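Local coordinates for protein neurotoxin (Clostridium botulinum, PDB 3N7L) that probably binds gangliosides on nerve cells, as the receptor-binding domain of a serotype D/C botulinum neurotoxin, at residues A[235-240]-A[418-423]; A[244-249]-A[282-287]; A[348-353]-A[361-366]. All coordinates share one frame; numbering follows the deposited sequence.

Contact 1: residues A[235-240]-A[418-423]; sequences DYWGND and VFVPAS
Trp237 swings its indole anti to its own carbonyl carbon (chi1 -53°), and this lays the five-membered ring against Pro421, with Trp237 CD1 3.7 Å from Pro421 CG. The neighbouring Tyr236 takes the other course, CG anti to the backbone N (chi1 -166°), so that its side chain runs beside Val420 and points the same way, Tyr236 CB lying 3.7 Å from Val420 CG2. The approach of the tyrosine ring to Val418 is doubtful in the model; its CD2 lies over one face of the indole.

The backbone is pinned by a nearly straight bond from Tyr236 N to Phe419 O (2.7 Å, 166° at the hydrogen). A water in the indole plane accepts from Trp237 NE1 (2.9 Å) and donates to Pro421 O (2.8 Å), adding a second polar link.

Asp235 meets the proline with OD1, 3.7 Å from Pro421 CD, the two side chains crossing at about a right angle. Its OD2 accepts from Asn239 N (3.0 Å) above the carboxylate plane and weakly from Trp237 N, while OD1 takes a weak bond from Asn239 ND2. The carboxylate thus braces the type I turn from Asp235 to Gly238.

Lys141 makes a cation-pi contact with Tyr236, and Trp142 shares a backbone bond with Trp237. The turn therefore sits where the concanavalin-like N-terminal half meets the beta-trefoil, packed on the trefoil's last strand, as in the two-part receptor-binding domain of clostridial neurotoxins.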
loop_
_atom_site.group_PDB
_atom_site.type_symbol
_atom_site.label_atom_id
_atom_site.label_comp_id
_atom_site.label_asym_id
_atom_site.label_seq_id
_atom_site.Cartn_x
_atom_site.Cartn_y
_atom_site.Cartn_z
ATOM N N ASP A 235 3.488 4.271 -4.714
ATOM C CA ASP A 235 4.709 3.507 -4.517
ATOM C C ASP A 235 4.283 2.208 -3.821
ATOM O O ASP A 235 3.094 2.017 -3.545
ATOM C CB ASP A 235 5.748 4.307 -3.704
ATOM C CG ASP A 235 5.370 4.503 -2.241
ATOM O OD1 ASP A 235 6.044 5.338 -1.599
ATOM O OD2 ASP A 235 4.444 3.846 -1.725
ATOM N N TYR A 236 5.229 1.318 -3.547
ATOM C CA TYR A 236 4.910 0.021 -2.946
ATOM C C TYR A 236 4.143 0.051 -1.619
ATOM O O TYR A 236 3.366 -0.861 -1.324
ATOM C CB TYR A 236 6.198 -0.797 -2.780
ATOM C CG TYR A 236 5.985 -2.270 -2.488
ATOM C CD1 TYR A 236 5.283 -3.085 -3.375
ATOM C CD2 TYR A 236 6.534 -2.860 -1.349
ATOM C CE1 TYR A 236 5.137 -4.450 -3.145
ATOM C CE2 TYR A 236 6.395 -4.227 -1.107
ATOM C CZ TYR A 236 5.698 -5.014 -2.008
ATOM O OH TYR A 236 5.572 -6.363 -1.786
ATOM N N TRP A 237 4.351 1.092 -0.820
ATOM C CA TRP A 237 3.681 1.183 0.474
ATOM C C TRP A 237 2.343 1.920 0.388
ATOM O O TRP A 237 1.640 2.055 1.389
ATOM C CB TRP A 237 4.598 1.879 1.488
ATOM C CG TRP A 237 5.976 1.256 1.594
ATOM C CD1 TRP A 237 7.175 1.911 1.556
ATOM C CD2 TRP A 237 6.285 -0.134 1.768
ATOM N NE1 TRP A 237 8.211 1.016 1.693
ATOM C CE2 TRP A 237 7.694 -0.245 1.827
ATOM C CE3 TRP A 237 5.508 -1.297 1.880
ATOM C CZ2 TRP A 237 8.345 -1.474 1.994
ATOM C CZ3 TRP A 237 6.157 -2.520 2.047
ATOM C CH2 TRP A 237 7.563 -2.597 2.102
ATOM N N GLY A 238 1.995 2.399 -0.801
ATOM C CA GLY A 238 0.734 3.096 -0.956
ATOM C C GLY A 238 0.792 4.611 -0.917
ATOM O O GLY A 238 -0.254 5.256 -0.986
ATOM N N ASN A 239 1.984 5.189 -0.781
ATOM C CA ASN A 239 2.118 6.651 -0.774
ATOM C C ASN A 239 2.082 7.092 -2.233
ATOM O O ASN A 239 2.289 6.274 -3.126
ATOM C CB ASN A 239 3.463 7.092 -0.182
ATOM C CG ASN A 239 3.689 6.578 1.226
ATOM O OD1 ASN A 239 2.875 6.800 2.116
ATOM N ND2 ASN A 239 4.813 5.896 1.433
ATOM N N ASP A 240 1.838 8.374 -2.485
ATOM C CA ASP A 240 1.818 8.859 -3.867
ATOM C C ASP A 240 3.214 8.706 -4.477
ATOM O O ASP A 240 4.210 9.060 -3.847
ATOM C CB ASP A 240 1.425 10.340 -3.931
ATOM C CG ASP A 240 0.017 10.599 -3.434
ATOM O OD1 ASP A 240 -0.779 9.639 -3.338
ATOM O OD2 ASP A 240 -0.294 11.778 -3.153
ATOM N N VAL A 418 6.627 -2.260 -9.519
ATOM C CA VAL A 418 6.485 -1.591 -8.241
ATOM C C VAL A 418 7.692 -0.715 -7.935
ATOM O O VAL A 418 8.780 -0.949 -8.462
ATOM C CB VAL A 418 6.322 -2.627 -7.126
ATOM C CG1 VAL A 418 6.504 -1.973 -5.800
ATOM C CG2 VAL A 418 4.948 -3.273 -7.216
ATOM N N PHE A 419 7.488 0.295 -7.090
ATOM C CA PHE A 419 8.553 1.209 -6.695
ATOM C C PHE A 419 8.639 1.356 -5.174
ATOM O O PHE A 419 7.724 1.866 -4.530
ATOM C CB PHE A 419 8.349 2.587 -7.332
ATOM C CG PHE A 419 8.308 2.553 -8.826
ATOM C CD1 PHE A 419 7.098 2.424 -9.497
ATOM C CD2 PHE A 419 9.489 2.598 -9.567
ATOM C CE1 PHE A 419 7.059 2.338 -10.893
ATOM C CE2 PHE A 419 9.465 2.511 -10.959
ATOM C CZ PHE A 419 8.242 2.380 -11.624
ATOM N N VAL A 420 9.748 0.899 -4.609
ATOM C CA VAL A 420 9.961 0.984 -3.175
ATOM C C VAL A 420 10.875 2.169 -2.900
ATOM O O VAL A 420 12.018 2.203 -3.356
ATOM C CB VAL A 420 10.627 -0.292 -2.631
ATOM C CG1 VAL A 420 10.779 -0.194 -1.110
ATOM C CG2 VAL A 420 9.794 -1.507 -3.010
ATOM N N PRO A 421 10.380 3.160 -2.146
ATOM C CA PRO A 421 11.206 4.332 -1.839
ATOM C C PRO A 421 12.483 3.936 -1.096
ATOM O O PRO A 421 12.442 3.149 -0.148
ATOM C CB PRO A 421 10.274 5.202 -1.001
ATOM C CG PRO A 421 9.387 4.198 -0.318
ATOM C CD PRO A 421 9.105 3.192 -1.408
ATOM N N ALA A 422 13.615 4.462 -1.551
ATOM C CA ALA A 422 14.893 4.171 -0.924
ATOM C C ALA A 422 14.970 4.902 0.416
ATOM O O ALA A 422 15.548 4.395 1.376
ATOM C CB ALA A 422 16.026 4.615 -1.831
ATOM N N SER A 423 14.368 6.089 0.458
ATOM C CA SER A 423 14.333 6.952 1.641
ATOM C C SER A 423 15.545 6.843 2.563
ATOM O O SER A 423 15.355 6.749 3.799
ATOM C CB SER A 423 13.049 6.698 2.437
ATOM O OG SER A 423 11.927 7.219 1.748
HETATM O O HOH W 1 10.955 1.882 1.839
#

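Contact 2: residues A[244-249]-A[282-287]; sequences DKEYYM and KIIIKR
Tyr247 and Ile283 form the antiparallel hydrogen-bonded pair that joins two beta-trefoil strands, Tyr247 N bonding to Ile283 O (2.9 Å) and Ile283 N to Tyr247 O (2.8 Å). The short strand segments run at 111° between their N-to-C directions, far from the 180° of a straight antiparallel pair, and toward Asp244 the direct pairing is interrupted: water 3 accepts from both Lys245 N and Ile285 N, before Asp244 N reaches Ile285 O (3.0 Å).

On the face that carries Tyr247 and Ile283, the isoleucine has CG1 between its backbone N and carbonyl carbon (chi1 59°), which, with chi2 at 78°, brings CD1 to the edge of the Tyr247 ring, 3.7 Å from Tyr247 CB. Ile283 CG1 packs on Met249 CB.

Glu246 and Ile284 share the other face, Glu246 CG near Ile284 CG1. Lys282 lays CG over one face of the Tyr248 ring in a CH-pi contact, then bends at chi3 so that NZ makes a weak salt bridge with Glu246 OE2 (3.3 Å). Lys286 folds back to bring NZ to Asp244 OD2 (2.8 Å) from above the carboxylate plane; water 2 donates to that same oxygen.

Tyr247 OH is held by Arg242 N. Strand 246-251 lies between strands 283-287 and 417-421, and 283-287 also pairs with strand 302-308.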
loop_
_atom_site.group_PDB
_atom_site.type_symbol
_atom_site.label_atom_id
_atom_site.label_comp_id
_atom_site.label_asym_id
_atom_site.label_seq_id
_atom_site.Cartn_x
_atom_site.Cartn_y
_atom_site.Cartn_z
ATOM N N ASP A 244 11.584 12.788 -9.350
ATOM C CA ASP A 244 12.764 13.296 -8.650
ATOM C C ASP A 244 13.036 12.636 -7.294
ATOM O O ASP A 244 13.479 13.307 -6.363
ATOM C CB ASP A 244 12.614 14.813 -8.433
ATOM C CG ASP A 244 12.076 15.537 -9.660
ATOM O OD1 ASP A 244 11.462 16.612 -9.485
ATOM O OD2 ASP A 244 12.273 15.044 -10.795
ATOM N N LYS A 245 12.776 11.336 -7.179
ATOM C CA LYS A 245 13.004 10.612 -5.926
ATOM C C LYS A 245 13.513 9.200 -6.219
ATOM O O LYS A 245 13.032 8.533 -7.141
ATOM C CB LYS A 245 11.705 10.546 -5.117
ATOM C CG LYS A 245 11.791 9.789 -3.785
ATOM C CD LYS A 245 10.478 9.928 -3.007
ATOM C CE LYS A 245 10.452 9.080 -1.734
ATOM N NZ LYS A 245 11.632 9.319 -0.855
ATOM N N GLU A 246 14.490 8.750 -5.441
ATOM C CA GLU A 246 15.061 7.425 -5.628
ATOM C C GLU A 246 14.093 6.323 -5.200
ATOM O O GLU A 246 13.468 6.408 -4.141
ATOM C CB GLU A 246 16.366 7.301 -4.838
ATOM C CG GLU A 246 17.541 8.028 -5.460
ATOM C CD GLU A 246 18.845 7.781 -4.713
ATOM O OE1 GLU A 246 19.917 7.953 -5.319
ATOM O OE2 GLU A 246 18.800 7.420 -3.520
ATOM N N TYR A 247 13.975 5.303 -6.044
ATOM C CA TYR A 247 13.105 4.153 -5.795
ATOM C C TYR A 247 13.798 2.898 -6.276
ATOM O O TYR A 247 14.647 2.947 -7.176
ATOM C CB TYR A 247 11.800 4.244 -6.600
ATOM C CG TYR A 247 10.801 5.276 -6.145
ATOM C CD1 TYR A 247 9.987 5.047 -5.034
ATOM C CD2 TYR A 247 10.658 6.480 -6.836
ATOM C CE1 TYR A 247 9.052 6.001 -4.623
ATOM C CE2 TYR A 247 9.729 7.442 -6.434
ATOM C CZ TYR A 247 8.934 7.197 -5.327
ATOM O OH TYR A 247 8.037 8.149 -4.909
ATOM N N TYR A 248 13.426 1.769 -5.682
ATOM C CA TYR A 248 13.945 0.490 -6.126
ATOM C C TYR A 248 12.823 -0.010 -7.027
ATOM O O TYR A 248 11.672 -0.134 -6.593
ATOM C CB TYR A 248 14.162 -0.469 -4.953
ATOM C CG TYR A 248 15.386 -0.128 -4.130
ATOM C CD1 TYR A 248 15.268 0.519 -2.903
ATOM C CD2 TYR A 248 16.667 -0.430 -4.598
ATOM C CE1 TYR A 248 16.400 0.857 -2.154
ATOM C CE2 TYR A 248 17.802 -0.098 -3.859
ATOM C CZ TYR A 248 17.660 0.543 -2.637
ATOM O OH TYR A 248 18.773 0.849 -1.896
ATOM N N MET A 249 13.152 -0.254 -8.288
ATOM C CA MET A 249 12.165 -0.724 -9.243
ATOM C C MET A 249 12.176 -2.239 -9.232
ATOM O O MET A 249 13.225 -2.864 -9.426
ATOM C CB MET A 249 12.503 -0.201 -10.632
ATOM C CG MET A 249 11.373 -0.349 -11.620
ATOM S SD MET A 249 11.803 0.435 -13.167
ATOM C CE MET A 249 12.210 -0.989 -14.136
ATOM N N LYS A 282 19.296 2.163 -7.824
ATOM C CA LYS A 282 18.032 2.857 -7.669
ATOM C C LYS A 282 17.721 3.642 -8.931
ATOM O O LYS A 282 18.613 3.995 -9.694
ATOM C CB LYS A 282 18.101 3.808 -6.469
ATOM C CG LYS A 282 18.121 3.084 -5.139
ATOM C CD LYS A 282 18.622 3.965 -4.004
ATOM C CE LYS A 282 20.137 4.009 -3.966
ATOM N NZ LYS A 282 20.630 4.735 -2.755
ATOM N N ILE A 283 16.443 3.903 -9.148
ATOM C CA ILE A 283 16.014 4.663 -10.307
ATOM C C ILE A 283 15.384 5.964 -9.826
ATOM O O ILE A 283 14.977 6.069 -8.670
ATOM C CB ILE A 283 14.966 3.857 -11.176
ATOM C CG1 ILE A 283 13.719 3.492 -10.357
ATOM C CG2 ILE A 283 15.594 2.587 -11.701
ATOM C CD1 ILE A 283 12.731 4.658 -10.171
ATOM N N ILE A 284 15.329 6.952 -10.714
ATOM C CA ILE A 284 14.703 8.232 -10.421
ATOM C C ILE A 284 13.772 8.471 -11.604
ATOM O O ILE A 284 14.192 8.375 -12.758
ATOM C CB ILE A 284 15.726 9.388 -10.333
ATOM C CG1 ILE A 284 16.637 9.183 -9.120
ATOM C CG2 ILE A 284 14.990 10.729 -10.220
ATOM C CD1 ILE A 284 17.775 10.181 -9.026
ATOM N N ILE A 285 12.509 8.760 -11.323
ATOM C CA ILE A 285 11.542 8.984 -12.388
ATOM C C ILE A 285 11.557 10.454 -12.788
ATOM O O ILE A 285 11.493 11.331 -11.932
ATOM C CB ILE A 285 10.126 8.562 -11.923
ATOM C CG1 ILE A 285 10.200 7.182 -11.256
ATOM C CG2 ILE A 285 9.171 8.501 -13.114
ATOM C CD1 ILE A 285 8.919 6.777 -10.530
ATOM N N LYS A 286 11.655 10.717 -14.088
ATOM C CA LYS A 286 11.691 12.084 -14.605
ATOM C C LYS A 286 10.531 12.311 -15.561
ATOM O O LYS A 286 10.289 11.523 -16.467
ATOM C CB LYS A 286 13.016 12.346 -15.320
ATOM C CG LYS A 286 14.238 12.121 -14.436
ATOM C CD LYS A 286 14.251 13.080 -13.250
ATOM C CE LYS A 286 14.453 14.526 -13.694
ATOM N NZ LYS A 286 14.348 15.495 -12.558
ATOM N N ARG A 287 9.827 13.411 -15.350
ATOM C CA ARG A 287 8.657 13.759 -16.141
ATOM C C ARG A 287 8.935 14.425 -17.489
ATOM O O ARG A 287 9.818 15.275 -17.607
ATOM C CB ARG A 287 7.766 14.655 -15.283
ATOM C CG ARG A 287 6.662 15.395 -15.991
ATOM C CD ARG A 287 6.029 16.364 -14.998
ATOM N NE ARG A 287 5.249 17.409 -15.647
ATOM C CZ ARG A 287 4.015 17.244 -16.108
ATOM N NH1 ARG A 287 3.415 16.066 -15.988
ATOM N NH2 ARG A 287 3.385 18.256 -16.687
HETATM O O HOH W 2 10.688 15.255 -13.169
HETATM O O HOH W 3 11.330 9.521 -8.867
#

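Contact 3: residues A[348-353]-A[361-366]; sequences FIIQPC and SQLFLS
Ile350 and Leu363 lie side by side and point the same way on one face of a beta hairpin within the trefoil, with Ile350 CG1 3.8 Å from Leu363 CD2. Leu363 CD2 also meets Phe348 CB (4.0 Å), which places the leucine tip between two residues of the facing strand. Phe348 and Leu365 form a non-hydrogen-bonded pair whose side chains diverge, and the Phe348 ring stays near the backbone of Phe364 and Leu365.

The opposite face carries Ile349, Gln351, Gln362 and Phe364. Phe364 has CG anti to its carbonyl carbon (chi1 -60°), and its ring turns an edge to the partner strand: Ile349 O and Gln351 CB both lie near the ring plane, the latter 4.2 Å from Phe364 CE2. Arg373 makes a cation-pi contact with this ring. Ile349 packs its CB by Phe364 CB (4.3 Å) and also brings CG1 to Ser366 CB.

Two hydrogen-bonded pairs fix this alternation. Ile349 N bonds to Phe364 O (2.8 Å), with the return bond from Phe364 N to Ile349 O. The backbones of Gln351 and Gln362 exchange a second pair, Gln362 N reaching Gln351 O at 2.8 Å.

At the turn-ward end, Ser361 OG bonds to Trp417 O, tying the hairpin to strand 417-421, and Ser361 OG lies 3.8 Å from Ile350 CD1.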
loop_
_atom_site.group_PDB
_atom_site.type_symbol
_atom_site.label_atom_id
_atom_site.label_comp_id
_atom_site.label_asym_id
_atom_site.label_seq_id
_atom_site.Cartn_x
_atom_site.Cartn_y
_atom_site.Cartn_z
ATOM N N PHE A 348 8.383 6.394 -21.525
ATOM C CA PHE A 348 7.232 5.553 -21.225
ATOM C C PHE A 348 5.978 6.300 -20.799
ATOM O O PHE A 348 6.031 7.423 -20.293
ATOM C CB PHE A 348 7.570 4.541 -20.121
ATOM C CG PHE A 348 8.698 3.619 -20.465
ATOM C CD1 PHE A 348 10.016 4.035 -20.334
ATOM C CD2 PHE A 348 8.441 2.344 -20.959
ATOM C CE1 PHE A 348 11.070 3.193 -20.691
ATOM C CE2 PHE A 348 9.487 1.493 -21.319
ATOM C CZ PHE A 348 10.805 1.922 -21.185
ATOM N N ILE A 349 4.848 5.639 -21.020
ATOM C CA ILE A 349 3.539 6.146 -20.640
ATOM C C ILE A 349 3.181 5.219 -19.489
ATOM O O ILE A 349 3.155 4.004 -19.658
ATOM C CB ILE A 349 2.527 5.954 -21.776
ATOM C CG1 ILE A 349 3.000 6.720 -23.010
ATOM C CG2 ILE A 349 1.149 6.414 -21.325
ATOM C CD1 ILE A 349 2.393 6.212 -24.289
ATOM N N ILE A 350 2.918 5.783 -18.321
ATOM C CA ILE A 350 2.611 4.963 -17.153
ATOM C C ILE A 350 1.123 4.880 -16.862
ATOM O O ILE A 350 0.368 5.798 -17.157
ATOM C CB ILE A 350 3.325 5.513 -15.895
ATOM C CG1 ILE A 350 3.252 4.496 -14.758
ATOM C CG2 ILE A 350 2.663 6.811 -15.444
ATOM C CD1 ILE A 350 4.150 4.851 -13.577
ATOM N N GLN A 351 0.707 3.765 -16.278
ATOM C CA GLN A 351 -0.690 3.579 -15.922
ATOM C C GLN A 351 -0.733 2.879 -14.570
ATOM O O GLN A 351 -0.035 1.886 -14.363
ATOM C CB GLN A 351 -1.399 2.731 -16.980
ATOM C CG GLN A 351 -2.905 2.792 -16.879
ATOM C CD GLN A 351 -3.449 4.191 -17.117
ATOM O OE1 GLN A 351 -4.503 4.551 -16.596
ATOM N NE2 GLN A 351 -2.739 4.981 -17.917
ATOM N N PRO A 352 -1.526 3.398 -13.621
ATOM C CA PRO A 352 -1.582 2.736 -12.313
ATOM C C PRO A 352 -2.197 1.342 -12.424
ATOM O O PRO A 352 -3.057 1.099 -13.268
ATOM C CB PRO A 352 -2.425 3.696 -11.473
ATOM C CG PRO A 352 -3.332 4.335 -12.498
ATOM C CD PRO A 352 -2.383 4.599 -13.649
ATOM N N CYS A 353 -1.745 0.423 -11.580
ATOM C CA CYS A 353 -2.262 -0.939 -11.603
ATOM C C CYS A 353 -2.273 -1.498 -10.188
ATOM O O CYS A 353 -1.307 -2.115 -9.744
ATOM C CB CYS A 353 -1.390 -1.811 -12.511
ATOM S SG CYS A 353 -1.991 -3.493 -12.714
ATOM N N SER A 361 2.120 -0.620 -11.334
ATOM C CA SER A 361 1.879 0.137 -12.539
ATOM C C SER A 361 2.307 -0.642 -13.758
ATOM O O SER A 361 3.039 -1.628 -13.665
ATOM C CB SER A 361 2.663 1.450 -12.493
ATOM O OG SER A 361 4.062 1.188 -12.472
ATOM N N GLN A 362 1.822 -0.192 -14.904
ATOM C CA GLN A 362 2.191 -0.780 -16.169
ATOM C C GLN A 362 2.866 0.347 -16.931
ATOM O O GLN A 362 2.484 1.514 -16.803
ATOM C CB GLN A 362 0.966 -1.315 -16.909
ATOM C CG GLN A 362 0.582 -2.719 -16.453
ATOM C CD GLN A 362 -0.550 -3.322 -17.266
ATOM O OE1 GLN A 362 -0.504 -4.494 -17.641
ATOM N NE2 GLN A 362 -1.576 -2.528 -17.531
ATOM N N LEU A 363 3.899 -0.009 -17.686
ATOM C CA LEU A 363 4.673 0.952 -18.451
ATOM C C LEU A 363 4.655 0.596 -19.934
ATOM O O LEU A 363 5.037 -0.502 -20.327
ATOM C CB LEU A 363 6.116 0.973 -17.919
ATOM C CG LEU A 363 6.259 1.549 -16.503
ATOM C CD1 LEU A 363 7.536 1.045 -15.841
ATOM C CD2 LEU A 363 6.250 3.070 -16.586
ATOM N N PHE A 364 4.201 1.538 -20.749
ATOM C CA PHE A 364 4.128 1.339 -22.192
ATOM C C PHE A 364 5.189 2.177 -22.906
ATOM O O PHE A 364 5.346 3.360 -22.614
ATOM C CB PHE A 364 2.730 1.729 -22.688
ATOM C CG PHE A 364 1.627 0.923 -22.065
ATOM C CD1 PHE A 364 1.269 -0.313 -22.593
ATOM C CD2 PHE A 364 0.983 1.372 -20.915
ATOM C CE1 PHE A 364 0.286 -1.094 -21.982
ATOM C CE2 PHE A 364 0.001 0.602 -20.296
ATOM C CZ PHE A 364 -0.346 -0.635 -20.832
ATOM N N LEU A 365 5.925 1.561 -23.828
ATOM C CA LEU A 365 6.939 2.286 -24.585
ATOM C C LEU A 365 6.235 3.388 -25.375
ATOM O O LEU A 365 5.255 3.137 -26.081
ATOM C CB LEU A 365 7.677 1.351 -25.547
ATOM C CG LEU A 365 8.663 2.053 -26.495
ATOM C CD1 LEU A 365 9.754 2.727 -25.685
ATOM C CD2 LEU A 365 9.264 1.044 -27.466
ATOM N N SER A 366 6.743 4.605 -25.240
ATOM C CA SER A 366 6.183 5.768 -25.904
ATOM C C SER A 366 6.749 5.999 -27.297
ATOM O O SER A 366 7.916 5.715 -27.565
ATOM C CB SER A 366 6.443 7.009 -25.054
ATOM O OG SER A 366 6.238 8.187 -25.808
#

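From the N terminus, the chain completes the concanavalin-like half, passes helix 217-226 and enters the turn at 235-240, where contact 1 opens. That contact closes only at 418-423, near the C terminus, so its loop encloses the other two. Contact 2 closes first, joining 244-249 to 282-287; contact 3 follows in series, a short hairpin between 348-353 and 361-366, and none of the loops cross. Contacts 1 and 2 touch directly, since strand 417-421 pairs with 246-251 (Val420 O to Tyr248 N). Contact 3 meets contact 1 where Phe419 packs on Ser361. Together they join the trefoil's first strand to its last, and the last to the 348-366 hairpin.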